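Local atomic coordinates of xenavidin (Xenopus tropicalis, PDB entry 2UZ2), a protein that binds biotin as a frog member of the avidin family, holding the vitamin at the end of a beta-barrel in each subunit of a tetramer. Residues B[9-20]-B[115-123]. Residues are numbered along the deposited sequence; the frame is centred on the assembly and turned at random.
With BTN (biotin), chain D.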
loop_
_atom_site.group_PDB
_atom_site.type_symbol
_atom_site.label_atom_id
_atom_site.label_comp_id
_atom_site.label_asym_id
_atom_site.label_seq_id
_atom_site.Cartn_x
_atom_site.Cartn_y
_atom_site.Cartn_z
ATOM N N GLN B 9 -17.648 -2.388 19.010
ATOM C CA GLN B 9 -17.626 -3.514 19.970
ATOM C C GLN B 9 -18.193 -4.800 19.382
ATOM O O GLN B 9 -19.153 -4.779 18.575
ATOM C CB GLN B 9 -18.456 -3.213 21.230
ATOM C CG GLN B 9 -17.923 -2.099 22.041
ATOM C CD GLN B 9 -18.608 -0.763 21.731
ATOM O OE1 GLN B 9 -19.027 -0.513 20.601
ATOM N NE2 GLN B 9 -18.710 0.089 22.722
ATOM N N GLY B 10 -17.638 -5.921 19.835
ATOM C CA GLY B 10 -18.200 -7.226 19.509
ATOM C C GLY B 10 -17.371 -7.976 18.501
ATOM O O GLY B 10 -16.211 -7.686 18.335
ATOM N N GLN B 11 -18.003 -8.945 17.852
ATOM C CA GLN B 11 -17.279 -9.876 16.997
ATOM C C GLN B 11 -17.540 -9.583 15.543
ATOM O O GLN B 11 -18.671 -9.263 15.147
ATOM C CB GLN B 11 -17.697 -11.293 17.326
ATOM C CG GLN B 11 -17.428 -11.631 18.765
ATOM C CD GLN B 11 -17.227 -13.104 19.010
ATOM O OE1 GLN B 11 -17.491 -13.565 20.124
ATOM N NE2 GLN B 11 -16.759 -13.847 18.004
ATOM N N TRP B 12 -16.480 -9.684 14.757
ATOM C CA TRP B 12 -16.525 -9.468 13.322
ATOM C C TRP B 12 -15.719 -10.578 12.665
ATOM O O TRP B 12 -14.820 -11.150 13.281
ATOM C CB TRP B 12 -15.835 -8.150 12.973
ATOM C CG TRP B 12 -16.404 -6.927 13.674
ATOM C CD1 TRP B 12 -16.072 -6.459 14.931
ATOM C CD2 TRP B 12 -17.376 -6.016 13.148
ATOM N NE1 TRP B 12 -16.799 -5.314 15.210
ATOM C CE2 TRP B 12 -17.593 -5.019 14.127
ATOM C CE3 TRP B 12 -18.081 -5.942 11.928
ATOM C CZ2 TRP B 12 -18.501 -3.956 13.932
ATOM C CZ3 TRP B 12 -18.998 -4.891 11.748
ATOM C CH2 TRP B 12 -19.181 -3.920 12.730
ATOM N N ARG B 13 -16.026 -10.852 11.402
ATOM C CA ARG B 13 -15.228 -11.820 10.648
ATOM C C ARG B 13 -14.904 -11.250 9.291
ATOM O O ARG B 13 -15.681 -10.477 8.730
ATOM C CB ARG B 13 -16.008 -13.119 10.444
ATOM C CG ARG B 13 -17.352 -12.979 9.748
ATOM C CD ARG B 13 -17.918 -14.335 9.283
ATOM N NE ARG B 13 -17.270 -14.828 8.068
ATOM C CZ ARG B 13 -16.684 -16.020 7.955
ATOM N NH1 ARG B 13 -16.674 -16.868 8.980
ATOM N NH2 ARG B 13 -16.114 -16.369 6.811
ATOM N N ASN B 14 -13.773 -11.643 8.737
ATOM C CA ASN B 14 -13.546 -11.299 7.325
ATOM C C ASN B 14 -13.741 -12.495 6.407
ATOM O O ASN B 14 -14.088 -13.582 6.858
ATOM C CB ASN B 14 -12.201 -10.609 7.125
ATOM C CG ASN B 14 -11.010 -11.523 7.409
ATOM O OD1 ASN B 14 -11.132 -12.744 7.360
ATOM N ND2 ASN B 14 -9.844 -10.910 7.696
ATOM N N LYS B 15 -13.505 -12.309 5.107
ATOM C CA LYS B 15 -13.804 -13.354 4.145
ATOM C C LYS B 15 -12.883 -14.567 4.305
ATOM O O LYS B 15 -13.242 -15.678 3.893
ATOM C CB LYS B 15 -13.808 -12.777 2.711
ATOM C CG LYS B 15 -14.698 -11.484 2.609
ATOM C CD LYS B 15 -14.744 -10.829 1.209
ATOM C CE LYS B 15 -15.992 -11.211 0.445
ATOM N NZ LYS B 15 -16.082 -10.535 -0.889
ATOM N N LEU B 16 -11.708 -14.354 4.904
ATOM C CA LEU B 16 -10.756 -15.437 5.200
ATOM C C LEU B 16 -11.183 -16.265 6.419
ATOM O O LEU B 16 -10.658 -17.366 6.633
ATOM C CB LEU B 16 -9.347 -14.884 5.413
ATOM C CG LEU B 16 -8.642 -14.104 4.294
ATOM C CD1 LEU B 16 -7.573 -13.121 4.876
ATOM C CD2 LEU B 16 -8.061 -15.073 3.323
ATOM N N GLY B 17 -12.150 -15.766 7.186
ATOM C CA GLY B 17 -12.652 -16.451 8.400
ATOM C C GLY B 17 -11.998 -15.988 9.690
ATOM O O GLY B 17 -12.353 -16.470 10.792
ATOM N N SER B 18 -11.093 -15.017 9.577
ATOM C CA SER B 18 -10.450 -14.438 10.758
ATOM C C SER B 18 -11.483 -13.716 11.610
ATOM O O SER B 18 -12.469 -13.214 11.084
ATOM C CB SER B 18 -9.334 -13.463 10.377
ATOM O OG SER B 18 -8.379 -14.155 9.590
ATOM N N ASN B 19 -11.234 -13.707 12.909
ATOM C CA ASN B 19 -12.175 -13.190 13.881
ATOM C C ASN B 19 -11.578 -11.991 14.615
ATOM O O ASN B 19 -10.530 -12.117 15.265
ATOM C CB ASN B 19 -12.481 -14.343 14.837
ATOM C CG ASN B 19 -13.419 -13.971 15.939
ATOM O OD1 ASN B 19 -14.427 -13.291 15.711
ATOM N ND2 ASN B 19 -13.129 -14.456 17.154
ATOM N N LEU B 20 -12.248 -10.826 14.521
ATOM C CA LEU B 20 -11.817 -9.595 15.190
ATOM C C LEU B 20 -12.782 -9.376 16.355
ATOM O O LEU B 20 -13.977 -9.404 16.131
ATOM C CB LEU B 20 -11.879 -8.417 14.204
ATOM C CG LEU B 20 -11.885 -7.010 14.824
ATOM C CD1 LEU B 20 -10.523 -6.693 15.528
ATOM C CD2 LEU B 20 -12.240 -5.988 13.735
ATOM N N GLY B 115 -2.745 -5.293 1.935
ATOM C CA GLY B 115 -3.945 -5.974 1.468
ATOM C C GLY B 115 -5.193 -5.259 1.962
ATOM O O GLY B 115 -5.107 -4.208 2.585
ATOM N N ALA B 116 -6.335 -5.819 1.598
ATOM C CA ALA B 116 -7.637 -5.211 1.971
ATOM C C ALA B 116 -8.493 -6.298 2.583
ATOM O O ALA B 116 -8.463 -7.445 2.104
ATOM C CB ALA B 116 -8.316 -4.685 0.711
ATOM N N ASN B 117 -9.323 -5.958 3.566
ATOM C CA ASN B 117 -10.388 -6.891 3.888
ATOM C C ASN B 117 -11.613 -6.159 4.335
ATOM O O ASN B 117 -11.512 -5.047 4.879
ATOM C CB ASN B 117 -9.973 -7.820 5.012
ATOM C CG ASN B 117 -9.174 -9.007 4.522
ATOM O OD1 ASN B 117 -7.968 -9.001 4.676
ATOM N ND2 ASN B 117 -9.834 -10.013 3.886
ATOM N N THR B 118 -12.758 -6.779 4.098
ATOM C CA THR B 118 -14.009 -6.245 4.648
ATOM C C THR B 118 -14.474 -7.191 5.764
ATOM O O THR B 118 -14.425 -8.432 5.625
ATOM C CB THR B 118 -15.106 -6.020 3.557
ATOM O OG1 THR B 118 -14.724 -4.925 2.694
ATOM C CG2 THR B 118 -16.445 -5.696 4.179
ATOM N N PHE B 119 -14.904 -6.601 6.871
ATOM C CA PHE B 119 -15.407 -7.372 8.017
ATOM C C PHE B 119 -16.910 -7.200 8.138
ATOM O O PHE B 119 -17.411 -6.111 7.923
ATOM C CB PHE B 119 -14.743 -6.923 9.325
ATOM C CG PHE B 119 -13.271 -7.249 9.402
ATOM C CD1 PHE B 119 -12.825 -8.371 10.093
ATOM C CD2 PHE B 119 -12.322 -6.404 8.807
ATOM C CE1 PHE B 119 -11.454 -8.662 10.167
ATOM C CE2 PHE B 119 -10.954 -6.680 8.906
ATOM C CZ PHE B 119 -10.529 -7.810 9.612
ATOM N N THR B 120 -17.618 -8.276 8.492
ATOM C CA THR B 120 -19.055 -8.206 8.742
ATOM C C THR B 120 -19.354 -8.855 10.100
ATOM O O THR B 120 -18.479 -9.443 10.728
ATOM C CB THR B 120 -19.843 -8.960 7.687
ATOM O OG1 THR B 120 -19.426 -10.329 7.695
ATOM C CG2 THR B 120 -19.582 -8.367 6.289
ATOM N N ARG B 121 -20.591 -8.755 10.548
ATOM C CA ARG B 121 -21.000 -9.487 11.748
ATOM C C ARG B 121 -21.130 -10.973 11.461
ATOM O O ARG B 121 -21.259 -11.401 10.297
ATOM C CB ARG B 121 -22.310 -8.929 12.290
ATOM C CG ARG B 121 -22.193 -7.495 12.668
ATOM C CD ARG B 121 -21.171 -7.325 13.722
ATOM N NE ARG B 121 -21.353 -6.052 14.399
ATOM C CZ ARG B 121 -20.695 -5.700 15.496
ATOM N NH1 ARG B 121 -19.820 -6.541 16.036
ATOM N NH2 ARG B 121 -20.932 -4.516 16.059
ATOM N N LEU B 122 -21.057 -11.766 12.522
ATOM C CA LEU B 122 -21.180 -13.219 12.399
ATOM C C LEU B 122 -22.628 -13.582 12.050
ATOM O O LEU B 122 -23.581 -13.081 12.668
ATOM C CB LEU B 122 -20.659 -13.909 13.681
ATOM C CG LEU B 122 -19.124 -14.057 13.851
ATOM C CD1 LEU B 122 -18.300 -12.853 13.371
ATOM C CD2 LEU B 122 -18.703 -14.393 15.289
ATOM N N SER B 123 -22.782 -14.428 11.031
ATOM C CA SER B 123 -24.088 -14.771 10.476
ATOM C C SER B 123 -24.845 -15.774 11.345
ATOM O O SER B 123 -24.866 -15.659 12.572
ATOM C CB SER B 123 -23.917 -15.319 9.056
ATOM O OG SER B 123 -25.142 -15.809 8.540
HETATM C C11 BTN D . 2.582 -14.076 10.850
HETATM O O11 BTN D . 3.774 -13.694 10.914
HETATM O O12 BTN D . 2.346 -15.151 10.245
HETATM C C10 BTN D . 1.457 -13.278 11.483
HETATM C C9 BTN D . 0.090 -13.645 10.915
HETATM C C8 BTN D . -0.280 -12.733 9.732
HETATM C C7 BTN D . -1.774 -12.677 9.469
HETATM C C2 BTN D . -2.136 -11.740 8.308
HETATM S S1 BTN D . -1.929 -10.140 8.740
HETATM C C6 BTN D . -3.097 -9.566 7.453
HETATM C C5 BTN D . -4.050 -10.673 7.038
HETATM N N1 BTN D . -5.419 -10.553 7.550
HETATM C C3 BTN D . -5.724 -11.610 8.317
HETATM O O3 BTN D . -7.012 -12.009 8.718
HETATM N N2 BTN D . -4.620 -12.286 8.625
HETATM C C4 BTN D . -3.539 -11.943 7.712
HETATM O O HOH W 1 -20.989 -10.722 15.251
HETATM O O HOH W 2 -7.862 -8.491 7.292
#
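The first and last strands of the avidin barrel, 10-14 and 112-121, meet here in the antiparallel seam that closes it, with Arg13 and Thr120 as the hydrogen-bonded pair: Arg13 N donates to Thr120 O and Thr120 N to Arg13 O, both 2.9 Å. At one end of the seam the Arg121 guanidinium lies flat on the Trp12 indole, planes 13° apart, with CZ 3.6 Å from the centroid of the Trp12 six-membered ring and CD over the same ring. A bend at chi2 (-60°) folds the Arg121 chain back over the indole. Its NH1 and NH2 both point end-on at Gln9 O, the NH2 bond being 3.1 Å, while NH1 also reaches Gln11 O from above the carbonyl plane; NE pairs with Glu90. Trp12 NE1, a donor like the nearby NH1, turns to Leu8 O. With Arg121 exchanged for an alanine, the carbonyls of Gln9 and Gln11 would probably lose these donors, Glu90 its salt-bridge partner and the indole its flat cover. Farther along, Asn14 CB sits over one face of the Phe119 ring, 3.9 Å from its centroid, and Leu20 CD2 lies over the opposite face. Beyond that ring, Asn14 ND2 and Ser18 OG donate to biotin O3 at 3.2 and 2.7 Å. A water links Asn117 OD1, itself held by Trp96, to biotin N1. The stack and the guanidinium's hydrogen bonds to backbone carbonyls thus tie one end of the seam, whereas polar groups at the other grip the ureido head of the vitamin.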